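Local coordinates for protein gamma-glutamyl-gamma-aminobutyraldehyde dehydrogenase (Burkholderia cenocepacia, PDB 4LIH) that probably oxidises aldehydes such as gamma-glutamyl-gamma-aminobutyraldehyde to the corresponding acids, with NAD(P)+ as the electron acceptor, as a member of the aldehyde dehydrogenase family, at residues Gly299-Asn304 and Pro410-Ile415. Numbering follows the deposited sequence.
Sequences GAIFYN and PVLSVI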
loop_
_atom_site.group_PDB
_atom_site.type_symbol
_atom_site.label_atom_id
_atom_site.label_comp_id
_atom_site.label_asym_id
_atom_site.label_seq_id
_atom_site.Cartn_x
_atom_site.Cartn_y
_atom_site.Cartn_z
ATOM N N GLY A 299 20.858 14.524 26.664
ATOM C CA GLY A 299 19.439 14.180 26.792
ATOM C C GLY A 299 19.180 12.699 26.519
ATOM O O GLY A 299 18.302 12.095 27.106
ATOM N N ALA A 300 19.995 12.108 25.662
ATOM C CA ALA A 300 19.758 10.750 25.217
ATOM C C ALA A 300 19.954 9.759 26.349
ATOM O O ALA A 300 19.493 8.661 26.266
ATOM C CB ALA A 300 20.677 10.419 24.042
ATOM N N ILE A 301 20.702 10.147 27.365
ATOM C CA ILE A 301 21.085 9.264 28.465
ATOM C C ILE A 301 20.602 9.738 29.805
ATOM O O ILE A 301 20.555 8.967 30.727
ATOM C CB ILE A 301 22.640 9.053 28.483
ATOM C CG1 ILE A 301 23.094 8.025 29.538
ATOM C CG2 ILE A 301 23.416 10.377 28.685
ATOM C CD1 ILE A 301 22.363 6.669 29.436
ATOM N N PHE A 302 20.262 11.023 29.938
ATOM C CA PHE A 302 19.856 11.547 31.229
ATOM C C PHE A 302 18.367 11.846 31.310
ATOM O O PHE A 302 17.842 11.892 32.416
ATOM C CB PHE A 302 20.692 12.806 31.592
ATOM C CG PHE A 302 22.187 12.577 31.576
ATOM C CD1 PHE A 302 22.740 11.423 32.060
ATOM C CD2 PHE A 302 23.033 13.550 31.089
ATOM C CE1 PHE A 302 24.113 11.211 32.036
ATOM C CE2 PHE A 302 24.378 13.343 31.061
ATOM C CZ PHE A 302 24.923 12.168 31.553
ATOM N N TYR A 303 17.697 12.028 30.170
ATOM C CA TYR A 303 16.243 12.122 30.116
ATOM C C TYR A 303 15.554 10.896 30.773
ATOM O O TYR A 303 15.921 9.763 30.532
ATOM C CB TYR A 303 15.708 12.290 28.675
ATOM C CG TYR A 303 14.197 12.448 28.711
ATOM C CD1 TYR A 303 13.647 13.669 29.019
ATOM C CD2 TYR A 303 13.339 11.395 28.472
ATOM C CE1 TYR A 303 12.288 13.854 29.095
ATOM C CE2 TYR A 303 11.955 11.579 28.551
ATOM C CZ TYR A 303 11.475 12.837 28.872
ATOM O OH TYR A 303 10.174 13.157 28.993
ATOM N N ASN A 304 14.549 11.149 31.596
ATOM C CA ASN A 304 13.908 10.093 32.389
ATOM C C ASN A 304 14.878 9.279 33.219
ATOM O O ASN A 304 14.740 8.082 33.402
ATOM C CB ASN A 304 13.111 9.166 31.476
ATOM C CG ASN A 304 11.926 8.582 32.161
ATOM O OD1 ASN A 304 11.140 9.303 32.734
ATOM N ND2 ASN A 304 11.798 7.266 32.125
ATOM N N PRO A 410 21.385 6.781 34.649
ATOM C CA PRO A 410 21.967 7.914 33.956
ATOM C C PRO A 410 23.475 7.828 33.911
ATOM O O PRO A 410 24.158 8.655 34.493
ATOM C CB PRO A 410 21.485 9.111 34.782
ATOM C CG PRO A 410 21.433 8.579 36.153
ATOM C CD PRO A 410 21.019 7.134 36.043
ATOM N N VAL A 411 23.965 6.775 33.259
ATOM C CA VAL A 411 25.385 6.478 33.187
ATOM C C VAL A 411 25.770 6.239 31.723
ATOM O O VAL A 411 25.359 5.227 31.105
ATOM C CB VAL A 411 25.782 5.227 33.970
ATOM C CG1 VAL A 411 27.306 5.063 33.932
ATOM C CG2 VAL A 411 25.302 5.291 35.415
ATOM N N LEU A 412 26.595 7.143 31.218
ATOM C CA LEU A 412 27.038 7.166 29.856
ATOM C C LEU A 412 28.445 6.612 29.715
ATOM O O LEU A 412 29.364 6.960 30.508
ATOM C CB LEU A 412 27.041 8.604 29.341
ATOM C CG LEU A 412 27.425 8.774 27.844
ATOM C CD1 LEU A 412 26.375 8.192 26.902
ATOM C CD2 LEU A 412 27.611 10.225 27.509
ATOM N N SER A 413 28.631 5.798 28.672
ATOM C CA SER A 413 29.927 5.258 28.267
ATOM C C SER A 413 30.378 5.989 27.004
ATOM O O SER A 413 29.752 5.862 25.939
ATOM C CB SER A 413 29.835 3.743 27.996
ATOM O OG SER A 413 29.672 3.013 29.194
ATOM N N VAL A 414 31.445 6.778 27.135
ATOM C CA VAL A 414 32.051 7.489 26.036
ATOM C C VAL A 414 33.205 6.654 25.450
ATOM O O VAL A 414 34.164 6.297 26.153
ATOM C CB VAL A 414 32.595 8.873 26.461
ATOM C CG1 VAL A 414 33.247 9.565 25.284
ATOM C CG2 VAL A 414 31.481 9.750 26.995
ATOM N N ILE A 415 33.112 6.384 24.146
ATOM C CA ILE A 415 34.036 5.468 23.444
ATOM C C ILE A 415 34.616 6.217 22.272
ATOM O O ILE A 415 33.872 6.795 21.502
ATOM C CB ILE A 415 33.298 4.194 22.929
ATOM C CG1 ILE A 415 32.727 3.430 24.123
ATOM C CG2 ILE A 415 34.230 3.348 22.033
ATOM C CD1 ILE A 415 31.688 2.366 23.820
#
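P410 O meets the F302 ring at its edge and close to the ring plane, with F302 CE1 3.5 Å from P410 O. The same oxygen accepts a backbone hydrogen bond from T392 on the neighbouring strand 388-395. P410 CB lies beside the same edge, 3.8 Å from F302 CD1. The proline ring and the phenylalanine run nearly perpendicular to each other. The phenylalanine keeps CG beside its own backbone N (chi1 -56°), which brings the CD1-CE1 edge to the proline although the CB bond itself does not aim there. P391 and V393 of strand 388-395 and A333 of helix 319-333 also touch F302.

Helix 290-302 belongs to a beta-alpha-beta crossover between the parallel strands 280-283 and 314-318. Its last turn here packs on the start of strand 411-417, which lies between 314-318 and 388-395 in the same sheet. In aldehyde dehydrogenases the chain after this helix carries the catalytic cysteine.

I301 lies on one face of the F302 ring. Its CG2 sits 3.4 Å above the plane, over the centre. The other branch goes to the strand: I301 CG1 runs anti to the backbone N (chi1 -175°) and comes within 4.0 Å of L412 CB. A bend at chi2 (53°) then carries I301 CD1 over to V411 O, 3.7 Å away. L412 CD1 comes to 4.1 Å from I301 CG2, so L412 meets both branches. No hydrogen bond joins the two segments. L412 also packs on L315 of strand 314-318 and L329 of helix 319-333.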